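Local coordinates for venom allergen-like (VAL) 4 protein (Schistosoma mansoni, PDB 4P27) that binds lipids as a member of the CAP (SCP/TAPS) superfamily, although it lacks the prototypical CAP motifs, at residues A[42-52]-A[65-76]. Sequence-based numbering, arbitrary orientation.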
loop_
_atom_site.group_PDB
_atom_site.type_symbol
_atom_site.label_atom_id
_atom_site.label_comp_id
_atom_site.label_asym_id
_atom_site.label_seq_id
_atom_site.Cartn_x
_atom_site.Cartn_y
_atom_site.Cartn_z
ATOM N N ASN A 42 -1.316 3.032 -12.501
ATOM C CA ASN A 42 -1.373 2.096 -13.607
ATOM C C ASN A 42 -2.799 1.661 -13.780
ATOM O O ASN A 42 -3.469 1.238 -12.815
ATOM C CB ASN A 42 -0.561 0.868 -13.358
ATOM C CG ASN A 42 -0.693 -0.142 -14.490
ATOM O OD1 ASN A 42 -1.571 -1.002 -14.545
ATOM N ND2 ASN A 42 0.264 -0.084 -15.381
ATOM N N LYS A 43 -3.318 1.813 -14.988
ATOM C CA LYS A 43 -4.790 1.800 -15.233
ATOM C C LYS A 43 -5.264 0.379 -15.115
ATOM O O LYS A 43 -6.362 0.117 -14.639
ATOM C CB LYS A 43 -5.073 2.273 -16.675
ATOM C CG LYS A 43 -6.321 3.096 -16.887
ATOM C CD LYS A 43 -5.958 4.496 -17.378
ATOM C CE LYS A 43 -6.407 4.710 -18.815
ATOM N NZ LYS A 43 -5.790 5.942 -19.404
ATOM N N LEU A 44 -4.431 -0.556 -15.590
ATOM C CA LEU A 44 -4.745 -1.975 -15.522
ATOM C C LEU A 44 -4.823 -2.508 -14.042
ATOM O O LEU A 44 -5.737 -3.318 -13.691
ATOM C CB LEU A 44 -3.718 -2.797 -16.327
ATOM C CG LEU A 44 -4.211 -3.978 -17.166
ATOM C CD1 LEU A 44 -3.035 -4.888 -17.559
ATOM C CD2 LEU A 44 -5.417 -4.744 -16.562
ATOM N N LEU A 45 -3.868 -2.099 -13.212
ATOM C CA LEU A 45 -3.916 -2.453 -11.792
ATOM C C LEU A 45 -5.249 -1.863 -11.196
ATOM O O LEU A 45 -5.927 -2.561 -10.404
ATOM C CB LEU A 45 -2.711 -1.919 -11.083
ATOM C CG LEU A 45 -1.298 -2.460 -11.293
ATOM C CD1 LEU A 45 -0.377 -1.749 -10.303
ATOM C CD2 LEU A 45 -1.252 -3.996 -11.074
ATOM N N ALA A 46 -5.585 -0.616 -11.559
ATOM C CA ALA A 46 -6.718 0.126 -10.982
ATOM C C ALA A 46 -8.069 -0.514 -11.383
ATOM O O ALA A 46 -8.936 -0.753 -10.549
ATOM C CB ALA A 46 -6.690 1.584 -11.372
ATOM N N ASN A 47 -8.177 -0.914 -12.638
ATOM C CA ASN A 47 -9.362 -1.593 -13.091
ATOM C C ASN A 47 -9.518 -2.933 -12.479
ATOM O O ASN A 47 -10.673 -3.348 -12.170
ATOM C CB ASN A 47 -9.347 -1.735 -14.615
ATOM C CG ASN A 47 -9.439 -0.401 -15.285
ATOM O OD1 ASN A 47 -9.745 0.617 -14.641
ATOM N ND2 ASN A 47 -9.134 -0.367 -16.583
ATOM N N LYS A 48 -8.409 -3.668 -12.321
ATOM C CA LYS A 48 -8.558 -5.000 -11.733
ATOM C C LYS A 48 -8.974 -4.837 -10.281
ATOM O O LYS A 48 -9.833 -5.606 -9.776
ATOM C CB LYS A 48 -7.344 -5.864 -11.912
ATOM C CG LYS A 48 -7.292 -6.351 -13.392
ATOM C CD LYS A 48 -8.035 -7.662 -13.665
ATOM C CE LYS A 48 -7.658 -8.692 -12.608
ATOM N NZ LYS A 48 -8.359 -9.966 -12.829
ATOM N N ALA A 49 -8.437 -3.777 -9.675
ATOM C CA ALA A 49 -8.703 -3.473 -8.240
ATOM C C ALA A 49 -10.191 -3.230 -8.127
ATOM O O ALA A 49 -10.855 -3.693 -7.188
ATOM C CB ALA A 49 -7.942 -2.236 -7.782
ATOM N N LYS A 50 -10.704 -2.472 -9.086
ATOM C CA LYS A 50 -12.129 -2.052 -9.097
ATOM C C LYS A 50 -13.110 -3.212 -9.359
ATOM O O LYS A 50 -14.103 -3.344 -8.666
ATOM C CB LYS A 50 -12.327 -0.987 -10.197
ATOM C CG LYS A 50 -13.615 -0.214 -10.004
ATOM C CD LYS A 50 -13.306 1.248 -9.718
ATOM C CE LYS A 50 -13.066 2.099 -10.986
ATOM N NZ LYS A 50 -14.345 2.589 -11.569
ATOM N N GLN A 51 -12.814 -4.085 -10.346
ATOM C CA GLN A 51 -13.612 -5.289 -10.532
ATOM C C GLN A 51 -13.669 -6.102 -9.239
ATOM O O GLN A 51 -14.725 -6.623 -8.902
ATOM C CB GLN A 51 -13.035 -6.185 -11.679
ATOM C CG GLN A 51 -13.138 -5.494 -13.059
ATOM C CD GLN A 51 -12.250 -6.171 -14.096
ATOM O OE1 GLN A 51 -11.239 -5.616 -14.557
ATOM N NE2 GLN A 51 -12.605 -7.393 -14.442
ATOM N N GLN A 52 -12.528 -6.236 -8.536
ATOM C CA GLN A 52 -12.491 -6.958 -7.266
ATOM C C GLN A 52 -13.363 -6.173 -6.269
ATOM O O GLN A 52 -14.202 -6.757 -5.603
ATOM C CB GLN A 52 -11.106 -6.987 -6.687
ATOM C CG GLN A 52 -11.013 -7.757 -5.370
ATOM C CD GLN A 52 -9.570 -8.114 -5.018
ATOM O OE1 GLN A 52 -8.725 -8.193 -5.899
ATOM N NE2 GLN A 52 -9.304 -8.374 -3.734
ATOM N N ASP A 65 -7.429 -12.731 -8.703
ATOM C CA ASP A 65 -7.336 -11.281 -8.480
ATOM C C ASP A 65 -5.910 -10.783 -8.536
ATOM O O ASP A 65 -5.684 -9.577 -8.599
ATOM C CB ASP A 65 -7.952 -10.990 -7.127
ATOM C CG ASP A 65 -9.489 -11.045 -7.216
ATOM O OD1 ASP A 65 -10.034 -10.783 -8.322
ATOM O OD2 ASP A 65 -10.100 -11.337 -6.213
ATOM N N PHE A 66 -4.967 -11.730 -8.476
ATOM C CA PHE A 66 -3.520 -11.454 -8.585
ATOM C C PHE A 66 -2.894 -11.682 -9.960
ATOM O O PHE A 66 -1.661 -11.512 -10.152
ATOM C CB PHE A 66 -2.763 -12.255 -7.508
ATOM C CG PHE A 66 -3.131 -11.858 -6.123
ATOM C CD1 PHE A 66 -4.279 -12.397 -5.513
ATOM C CD2 PHE A 66 -2.360 -10.902 -5.424
ATOM C CE1 PHE A 66 -4.645 -12.002 -4.217
ATOM C CE2 PHE A 66 -2.704 -10.537 -4.117
ATOM C CZ PHE A 66 -3.861 -11.074 -3.524
ATOM N N ILE A 67 -3.721 -11.982 -10.950
ATOM C CA ILE A 67 -3.166 -12.170 -12.291
ATOM C C ILE A 67 -3.568 -10.966 -13.104
ATOM O O ILE A 67 -4.738 -10.816 -13.373
ATOM C CB ILE A 67 -3.687 -13.494 -12.949
ATOM C CG1 ILE A 67 -3.366 -14.667 -11.988
ATOM C CG2 ILE A 67 -3.001 -13.615 -14.322
ATOM C CD1 ILE A 67 -4.030 -16.058 -12.246
ATOM N N ILE A 68 -2.638 -10.073 -13.442
ATOM C CA ILE A 68 -3.017 -8.811 -14.026
ATOM C C ILE A 68 -1.989 -8.581 -15.121
ATOM O O ILE A 68 -0.740 -8.556 -14.838
ATOM C CB ILE A 68 -3.020 -7.605 -12.960
ATOM C CG1 ILE A 68 -3.984 -7.924 -11.772
ATOM C CG2 ILE A 68 -3.474 -6.284 -13.640
ATOM C CD1 ILE A 68 -3.941 -6.889 -10.629
ATOM N N GLY A 69 -2.489 -8.423 -16.356
ATOM C CA GLY A 69 -1.610 -8.212 -17.542
ATOM C C GLY A 69 -0.427 -9.079 -17.474
ATOM O O GLY A 69 -0.595 -10.258 -17.152
ATOM N N ASP A 70 0.765 -8.500 -17.668
ATOM C CA ASP A 70 2.061 -9.202 -17.641
ATOM C C ASP A 70 2.794 -9.102 -16.355
ATOM O O ASP A 70 3.946 -9.609 -16.267
ATOM C CB ASP A 70 3.045 -8.650 -18.740
ATOM C CG ASP A 70 2.401 -8.755 -20.119
ATOM O OD1 ASP A 70 1.694 -9.789 -20.386
ATOM O OD2 ASP A 70 2.483 -7.771 -20.866
ATOM N N PHE A 71 2.205 -8.462 -15.345
ATOM C CA PHE A 71 3.020 -8.265 -14.120
ATOM C C PHE A 71 3.420 -9.619 -13.561
ATOM O O PHE A 71 2.568 -10.454 -13.311
ATOM C CB PHE A 71 2.190 -7.463 -13.100
ATOM C CG PHE A 71 1.962 -6.017 -13.537
ATOM C CD1 PHE A 71 3.029 -5.138 -13.645
ATOM C CD2 PHE A 71 0.678 -5.578 -13.880
ATOM C CE1 PHE A 71 2.835 -3.821 -14.049
ATOM C CE2 PHE A 71 0.479 -4.263 -14.262
ATOM C CZ PHE A 71 1.551 -3.398 -14.380
ATOM N N GLU A 72 4.681 -9.803 -13.255
ATOM C CA GLU A 72 5.127 -11.018 -12.582
ATOM C C GLU A 72 4.683 -11.186 -11.175
ATOM O O GLU A 72 4.679 -12.315 -10.664
ATOM C CB GLU A 72 6.657 -10.982 -12.458
ATOM C CG GLU A 72 7.325 -10.838 -13.787
ATOM C CD GLU A 72 7.667 -12.187 -14.349
ATOM O OE1 GLU A 72 7.512 -13.185 -13.599
ATOM O OE2 GLU A 72 8.094 -12.249 -15.518
ATOM N N SER A 73 4.574 -10.074 -10.453
ATOM C CA SER A 73 4.155 -10.204 -9.077
ATOM C C SER A 73 3.267 -9.029 -8.730
ATOM O O SER A 73 3.523 -7.916 -9.179
ATOM C CB SER A 73 5.377 -10.403 -8.159
ATOM O OG SER A 73 5.785 -9.228 -7.578
ATOM N N ILE A 74 2.205 -9.287 -7.968
ATOM C CA ILE A 74 1.235 -8.255 -7.628
ATOM C C ILE A 74 1.141 -8.309 -6.092
ATOM O O ILE A 74 0.976 -9.388 -5.539
ATOM C CB ILE A 74 -0.160 -8.581 -8.257
ATOM C CG1 ILE A 74 -0.138 -8.370 -9.797
ATOM C CG2 ILE A 74 -1.277 -7.730 -7.594
ATOM C CD1 ILE A 74 0.053 -6.889 -10.225
ATOM N N GLY A 75 1.229 -7.165 -5.408
ATOM C CA GLY A 75 0.852 -7.137 -4.007
ATOM C C GLY A 75 -0.519 -6.477 -3.904
ATOM O O GLY A 75 -0.952 -5.824 -4.820
ATOM N N GLN A 76 -1.143 -6.539 -2.728
ATOM C CA GLN A 76 -2.502 -6.004 -2.569
ATOM C C GLN A 76 -2.698 -5.563 -1.120
ATOM O O GLN A 76 -2.261 -6.239 -0.195
ATOM C CB GLN A 76 -3.519 -7.043 -2.987
ATOM C CG GLN A 76 -4.948 -6.505 -3.068
ATOM C CD GLN A 76 -5.870 -7.551 -3.700
ATOM O OE1 GLN A 76 -6.317 -8.420 -2.989
ATOM N NE2 GLN A 76 -6.008 -7.554 -5.025
HETATM O O HOH W 1 -10.110 -8.450 -10.024
HETATM O O HOH W 2 -7.317 -7.276 -8.229
#
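Leu45 reaches from helix 43-54 into a cluster formed by Ile68, Phe71 and Ile74, and its CD2 does most of the touching: it lies 3.6 Å from Phe71 CE2, a tight 3.3 Å from Ile74 CD1 and 4.0 Å from Ile68 CD1. One helical turn on from Leu45, Lys48 runs past Ile68 in the opposite direction; its aliphatic chain, bent at chi2 (-89°) and chi3, lays CB, CG and CE against the isoleucine. On the outer side, Leu44 CD2 meets Ile68 CG2 and its CD1 comes to 3.6 Å from Gly69 CA, where the chain enters a type II' turn from Ile68 to Phe71.

At the far end the contact turns polar. Gln52 NE2 gives Gln76 OE1 a hydrogen bond of 3.1 Å, arriving from above the carbonyl plane, while Gln76 NE2 returns a weak one to Gln52 OE1; the two amide planes stand 66° apart. Gln52 also stacks its amide on the Asp65 carboxylate, the planes only 17° from parallel. One water links Gln52 OE1 to Asp65 O, and another joins Lys48 O to Asp65 OD1. At the helix start, Asn42 is the N-cap: its OD1 accepts from Leu45 N (2.9 Å) on a lone pair, and its ND2 sits at the edge of the Phe71 ring. Arg55 holds Asp65 by a salt bridge, and Asn139 accepts from Gln76 NE2.

Helix 43-54 of this CAP domain is thus joined to the loop entering edge strand 75-81, while Asn139 of adjacent strand 133-141 also bonds Leu45 O and Glu122 of strand 122-130 touches Asn42, Leu45 and Phe71.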